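Local coordinates for putative decarboxylase involved in desferrioxamine biosynthesis (Erwinia amylovora, PDB 5O5C), which probably decarboxylates lysine with the help of pyridoxal 5'-phosphate, as a group II decarboxylase in the biosynthesis of the siderophore desferrioxamine, at residues G317-H329 with V336-H348. Residues are numbered along the deposited sequence; the frame is centred on the assembly and turned at random.
Sequences GIEKADSVTVDYH and VSCGAFFVRDKHH. With PLP (pyridoxal-5'-phosphate), chain H.
Val324 and Phe342 face each other as a hydrogen-bonded pair of two antiparallel strands, 323-327 and 339-343. Phe342 N gives its hydrogen to Val324 O at 2.7 Å, nearly in line with the carbonyl. Val326 and Ala340 repeat the pattern two residues further on.

Tyr328, just past the first strand, leans back over the second. Its CB lies 3.7 Å from Cys338 SG, CD2 passes Gly339 CA, and CE2 meets Ala340 CB. Tyr328 OH ends at the edge of the Phe342 ring, 3.5 Å from Phe342 CZ, and is hydrogen-bonded to Thr152. Val326 bridges the two rings: CG1 sits over one face of Tyr328, offset toward its rim, and CG2 touches Phe342 CE1. Helix 140-156 packs on Phe342.

The other side of the sheet carries Ser323, Thr325, Asp327 and Phe341. Here Phe341 CE1 reaches Ser323 CB, and helix 170-189 lies against both residues.

Arg344 closes the far end. CG is anti to the backbone N (chi1 -175°), and the chain runs extended to NE. This brings NH1 to the carbonyls at the end of the 3-10 turn 318-320 and just after it, with weak hydrogen bonds to Glu319 O and Ala321 O.

At the cofactor end, the His329 ring is gripped at two edge atoms. His329 ND1 accepts the N-H of Cys338 at 3.1 Å, almost in the ring plane. His329 NE2 donates to the phosphate atom O2P of PLP at 2.9 Å. The bond from Cys338 N probably fixes the ring's rotation. Asp327 OD2 lies 2.6 Å from the same PLP O2P. Thr380 of the second subunit also hydrogen-bonds this cofactor. The pair forms part of the mixed seven-stranded sheet of the fold type I, aspartate aminotransferase-like PLP domain, with a phosphate-binding histidine just before Lys330, the predicted Schiff-base lysine, not joined to the cofactor here.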
loop_
_atom_site.group_PDB
_atom_site.type_symbol
_atom_site.label_atom_id
_atom_site.label_comp_id
_atom_site.label_asym_id
_atom_site.label_seq_id
_atom_site.Cartn_x
_atom_site.Cartn_y
_atom_site.Cartn_z
ATOM N N GLY B 317 -0.168 2.527 -29.215
ATOM C CA GLY B 317 1.073 1.835 -28.988
ATOM C C GLY B 317 1.160 1.257 -27.564
ATOM O O GLY B 317 1.987 0.394 -27.320
ATOM N N ILE B 318 0.309 1.735 -26.640
ATOM C CA ILE B 318 0.177 1.179 -25.289
ATOM C C ILE B 318 -0.384 -0.253 -25.350
ATOM O O ILE B 318 -0.045 -1.102 -24.523
ATOM C CB ILE B 318 -0.741 2.070 -24.409
ATOM C CG1 ILE B 318 -0.582 1.713 -22.945
ATOM C CG2 ILE B 318 -2.225 1.993 -24.858
ATOM C CD1 ILE B 318 -1.077 2.794 -22.014
ATOM N N GLU B 319 -1.195 -0.538 -26.371
ATOM C CA GLU B 319 -1.786 -1.870 -26.532
ATOM C C GLU B 319 -0.760 -2.944 -26.848
ATOM O O GLU B 319 -1.094 -4.123 -26.793
ATOM C CB GLU B 319 -2.928 -1.931 -27.585
ATOM C CG GLU B 319 -2.466 -1.891 -29.033
ATOM C CD GLU B 319 -1.982 -0.523 -29.436
ATOM O OE1 GLU B 319 -2.274 0.469 -28.712
ATOM O OE2 GLU B 319 -1.278 -0.390 -30.429
ATOM N N LYS B 320 0.452 -2.533 -27.194
ATOM C CA LYS B 320 1.539 -3.426 -27.518
ATOM C C LYS B 320 2.380 -3.846 -26.273
ATOM O O LYS B 320 3.045 -4.842 -26.296
ATOM C CB LYS B 320 2.402 -2.797 -28.619
ATOM C CG LYS B 320 1.654 -2.496 -29.930
ATOM C CD LYS B 320 2.606 -1.796 -30.925
ATOM C CE LYS B 320 2.035 -1.736 -32.327
ATOM N NZ LYS B 320 2.678 -0.631 -33.098
ATOM N N ALA B 321 2.285 -3.116 -25.183
ATOM C CA ALA B 321 3.101 -3.352 -23.971
ATOM C C ALA B 321 3.076 -4.812 -23.439
ATOM O O ALA B 321 2.136 -5.527 -23.637
ATOM C CB ALA B 321 2.640 -2.397 -22.891
ATOM N N ASP B 322 4.129 -5.233 -22.757
ATOM C CA ASP B 322 4.087 -6.484 -21.989
ATOM C C ASP B 322 3.467 -6.235 -20.610
ATOM O O ASP B 322 2.687 -7.111 -20.116
ATOM C CB ASP B 322 5.473 -7.107 -21.912
ATOM C CG ASP B 322 5.951 -7.535 -23.259
ATOM O OD1 ASP B 322 5.315 -8.443 -23.781
ATOM O OD2 ASP B 322 6.881 -6.916 -23.811
ATOM N N SER B 323 3.788 -5.060 -20.026
ATOM C CA SER B 323 3.083 -4.504 -18.829
ATOM C C SER B 323 2.772 -3.032 -18.855
ATOM O O SER B 323 3.365 -2.281 -19.616
ATOM C CB SER B 323 3.886 -4.715 -17.557
ATOM O OG SER B 323 5.216 -4.252 -17.722
ATOM N N VAL B 324 1.845 -2.633 -17.976
ATOM C CA VAL B 324 1.374 -1.261 -17.899
ATOM C C VAL B 324 1.105 -0.907 -16.437
ATOM O O VAL B 324 0.419 -1.692 -15.698
ATOM C CB VAL B 324 0.071 -0.968 -18.695
ATOM C CG1 VAL B 324 -0.235 0.528 -18.680
ATOM C CG2 VAL B 324 0.127 -1.418 -20.128
ATOM N N THR B 325 1.626 0.232 -16.018
ATOM C CA THR B 325 1.280 0.782 -14.722
ATOM C C THR B 325 0.337 1.974 -14.883
ATOM O O THR B 325 0.559 2.855 -15.709
ATOM C CB THR B 325 2.488 1.254 -13.908
ATOM O OG1 THR B 325 3.068 2.395 -14.559
ATOM C CG2 THR B 325 3.434 0.284 -13.785
ATOM N N VAL B 326 -0.640 2.031 -14.004
ATOM C CA VAL B 326 -1.737 2.990 -14.071
ATOM C C VAL B 326 -2.016 3.571 -12.675
ATOM O O VAL B 326 -2.214 2.771 -11.760
ATOM C CB VAL B 326 -3.000 2.227 -14.529
ATOM C CG1 VAL B 326 -4.231 3.080 -14.397
ATOM C CG2 VAL B 326 -2.848 1.755 -15.954
ATOM N N ASP B 327 -2.114 4.917 -12.521
ATOM C CA ASP B 327 -2.485 5.541 -11.208
ATOM C C ASP B 327 -3.796 6.279 -11.278
ATOM O O ASP B 327 -3.865 7.350 -11.851
ATOM C CB ASP B 327 -1.462 6.537 -10.637
ATOM C CG ASP B 327 -0.385 5.909 -9.800
ATOM O OD1 ASP B 327 -0.326 4.709 -9.591
ATOM O OD2 ASP B 327 0.462 6.684 -9.360
ATOM N N TYR B 328 -4.832 5.679 -10.676
ATOM C CA TYR B 328 -6.131 6.265 -10.637
ATOM C C TYR B 328 -6.144 7.392 -9.648
ATOM O O TYR B 328 -6.992 8.327 -9.785
ATOM C CB TYR B 328 -7.235 5.280 -10.281
ATOM C CG TYR B 328 -7.218 3.980 -11.014
ATOM C CD1 TYR B 328 -7.788 3.882 -12.290
ATOM C CD2 TYR B 328 -6.649 2.825 -10.463
ATOM C CE1 TYR B 328 -7.815 2.688 -12.978
ATOM C CE2 TYR B 328 -6.668 1.605 -11.178
ATOM C CZ TYR B 328 -7.241 1.561 -12.459
ATOM O OH TYR B 328 -7.287 0.373 -13.230
ATOM N N HIS B 329 -5.236 7.294 -8.661
ATOM C CA HIS B 329 -5.029 8.348 -7.682
ATOM C C HIS B 329 -4.199 9.602 -8.123
ATOM O O HIS B 329 -3.997 10.483 -7.285
ATOM C CB HIS B 329 -4.515 7.780 -6.349
ATOM C CG HIS B 329 -3.107 7.281 -6.372
ATOM N ND1 HIS B 329 -2.733 6.060 -5.827
ATOM C CD2 HIS B 329 -1.968 7.845 -6.839
ATOM C CE1 HIS B 329 -1.437 5.892 -5.985
ATOM N NE2 HIS B 329 -0.949 6.960 -6.577
ATOM N N VAL B 336 -5.976 8.414 -2.571
ATOM C CA VAL B 336 -4.847 7.510 -2.352
ATOM C C VAL B 336 -5.282 6.458 -1.337
ATOM O O VAL B 336 -5.870 6.856 -0.304
ATOM C CB VAL B 336 -3.652 8.258 -1.780
ATOM C CG1 VAL B 336 -2.448 7.313 -1.653
ATOM C CG2 VAL B 336 -3.303 9.462 -2.638
ATOM N N SER B 337 -5.082 5.152 -1.544
ATOM C CA SER B 337 -4.404 4.487 -2.660
ATOM C C SER B 337 -5.419 4.004 -3.708
ATOM O O SER B 337 -6.570 3.599 -3.384
ATOM C CB SER B 337 -3.649 3.263 -2.157
ATOM O OG SER B 337 -4.459 2.588 -1.200
ATOM N N CYS B 338 -5.052 4.193 -4.950
ATOM C CA CYS B 338 -5.811 3.685 -6.066
ATOM C C CYS B 338 -4.906 3.614 -7.284
ATOM O O CYS B 338 -4.651 4.574 -7.978
ATOM C CB CYS B 338 -7.014 4.561 -6.310
ATOM S SG CYS B 338 -8.348 3.672 -7.128
ATOM N N GLY B 339 -4.395 2.436 -7.521
ATOM C CA GLY B 339 -3.512 2.212 -8.599
ATOM C C GLY B 339 -3.390 0.750 -8.830
ATOM O O GLY B 339 -3.722 -0.056 -7.964
ATOM N N ALA B 340 -2.964 0.433 -10.026
ATOM C CA ALA B 340 -2.964 -0.926 -10.518
ATOM C C ALA B 340 -1.895 -1.187 -11.547
ATOM O O ALA B 340 -1.393 -0.246 -12.214
ATOM C CB ALA B 340 -4.335 -1.269 -11.098
ATOM N N PHE B 341 -1.554 -2.481 -11.632
ATOM C CA PHE B 341 -0.508 -3.032 -12.515
ATOM C C PHE B 341 -1.119 -4.049 -13.483
ATOM O O PHE B 341 -1.865 -4.916 -13.066
ATOM C CB PHE B 341 0.534 -3.719 -11.658
ATOM C CG PHE B 341 1.568 -4.415 -12.439
ATOM C CD1 PHE B 341 2.461 -3.698 -13.174
ATOM C CD2 PHE B 341 1.594 -5.801 -12.512
ATOM C CE1 PHE B 341 3.394 -4.312 -13.962
ATOM C CE2 PHE B 341 2.561 -6.438 -13.271
ATOM C CZ PHE B 341 3.443 -5.685 -14.023
ATOM N N PHE B 342 -0.781 -3.958 -14.765
ATOM C CA PHE B 342 -1.361 -4.786 -15.790
ATOM C C PHE B 342 -0.309 -5.542 -16.562
ATOM O O PHE B 342 0.707 -4.965 -16.878
ATOM C CB PHE B 342 -2.171 -3.950 -16.744
ATOM C CG PHE B 342 -3.323 -3.301 -16.089
ATOM C CD1 PHE B 342 -3.157 -2.112 -15.426
ATOM C CD2 PHE B 342 -4.550 -3.932 -16.045
ATOM C CE1 PHE B 342 -4.184 -1.540 -14.769
ATOM C CE2 PHE B 342 -5.584 -3.368 -15.352
ATOM C CZ PHE B 342 -5.407 -2.174 -14.710
ATOM N N VAL B 343 -0.604 -6.808 -16.893
ATOM C CA VAL B 343 0.246 -7.640 -17.762
ATOM C C VAL B 343 -0.450 -8.109 -19.077
ATOM O O VAL B 343 -1.639 -8.330 -19.112
ATOM C CB VAL B 343 0.770 -8.855 -17.030
ATOM C CG1 VAL B 343 1.808 -8.436 -15.993
ATOM C CG2 VAL B 343 -0.339 -9.692 -16.405
ATOM N N ARG B 344 0.319 -8.268 -20.139
ATOM C CA ARG B 344 -0.207 -8.738 -21.406
ATOM C C ARG B 344 -0.618 -10.229 -21.266
ATOM O O ARG B 344 -1.643 -10.618 -21.756
ATOM C CB ARG B 344 0.863 -8.581 -22.474
ATOM C CG ARG B 344 0.423 -8.923 -23.858
ATOM C CD ARG B 344 1.486 -8.635 -24.920
ATOM N NE ARG B 344 0.752 -8.620 -26.159
ATOM C CZ ARG B 344 0.513 -7.577 -26.935
ATOM N NH1 ARG B 344 0.962 -6.388 -26.621
ATOM N NH2 ARG B 344 -0.218 -7.710 -28.021
ATOM N N ASP B 345 0.196 -10.994 -20.545
ATOM C CA ASP B 345 0.074 -12.425 -20.361
ATOM C C ASP B 345 0.112 -12.814 -18.888
ATOM O O ASP B 345 1.161 -12.792 -18.249
ATOM C CB ASP B 345 1.200 -13.137 -21.104
ATOM C CG ASP B 345 1.099 -14.681 -20.988
ATOM O OD1 ASP B 345 -0.023 -15.207 -20.780
ATOM O OD2 ASP B 345 2.162 -15.342 -21.059
ATOM N N LYS B 346 -1.044 -13.235 -18.391
ATOM C CA LYS B 346 -1.269 -13.512 -16.985
ATOM C C LYS B 346 -0.350 -14.562 -16.422
ATOM O O LYS B 346 -0.094 -14.564 -15.234
ATOM C CB LYS B 346 -2.743 -13.897 -16.704
ATOM C CG LYS B 346 -3.219 -15.199 -17.350
ATOM C CD LYS B 346 -4.499 -15.722 -16.705
ATOM C CE LYS B 346 -4.701 -17.198 -17.055
ATOM N NZ LYS B 346 -6.069 -17.710 -16.749
ATOM N N HIS B 347 0.177 -15.431 -17.269
ATOM C CA HIS B 347 1.141 -16.424 -16.821
ATOM C C HIS B 347 2.397 -15.833 -16.221
ATOM O O HIS B 347 3.034 -16.534 -15.446
ATOM C CB HIS B 347 1.490 -17.454 -17.911
ATOM C CG HIS B 347 0.306 -18.276 -18.345
ATOM N ND1 HIS B 347 -0.232 -19.286 -17.571
ATOM C CD2 HIS B 347 -0.450 -18.227 -19.470
ATOM C CE1 HIS B 347 -1.271 -19.815 -18.191
ATOM N NE2 HIS B 347 -1.416 -19.199 -19.354
ATOM N N HIS B 348 2.765 -14.584 -16.562
ATOM C CA HIS B 348 3.981 -14.007 -16.024
ATOM C C HIS B 348 3.794 -13.678 -14.552
ATOM O O HIS B 348 4.778 -13.705 -13.807
ATOM C CB HIS B 348 4.467 -12.768 -16.771
ATOM C CG HIS B 348 4.883 -13.022 -18.179
ATOM N ND1 HIS B 348 4.408 -12.259 -19.221
ATOM C CD2 HIS B 348 5.749 -13.920 -18.727
ATOM C CE1 HIS B 348 4.938 -12.683 -20.348
ATOM N NE2 HIS B 348 5.730 -13.711 -20.083
HETATM N N1 PLP H . 5.514 6.629 -12.577
HETATM C C2 PLP H . 5.243 7.890 -12.973
HETATM C C2A PLP H . 5.246 8.250 -14.428
HETATM C C3 PLP H . 4.928 8.899 -11.952
HETATM O O3 PLP H . 4.644 10.200 -12.290
HETATM C C4 PLP H . 4.929 8.426 -10.546
HETATM C C4A PLP H . 4.699 9.361 -9.424
HETATM C C5 PLP H . 5.242 7.028 -10.246
HETATM C C6 PLP H . 5.549 6.197 -11.306
HETATM C C5A PLP H . 5.259 6.550 -8.812
HETATM O O4P PLP H . 3.871 6.544 -8.438
HETATM P P PLP H . 3.266 6.339 -6.954
HETATM O O1P PLP H . 3.577 7.618 -6.244
HETATM O O2P PLP H . 1.782 6.212 -7.186
HETATM O O3P PLP H . 3.870 5.149 -6.297
HETATM O O HOH W 1 2.940 -10.092 -20.305
#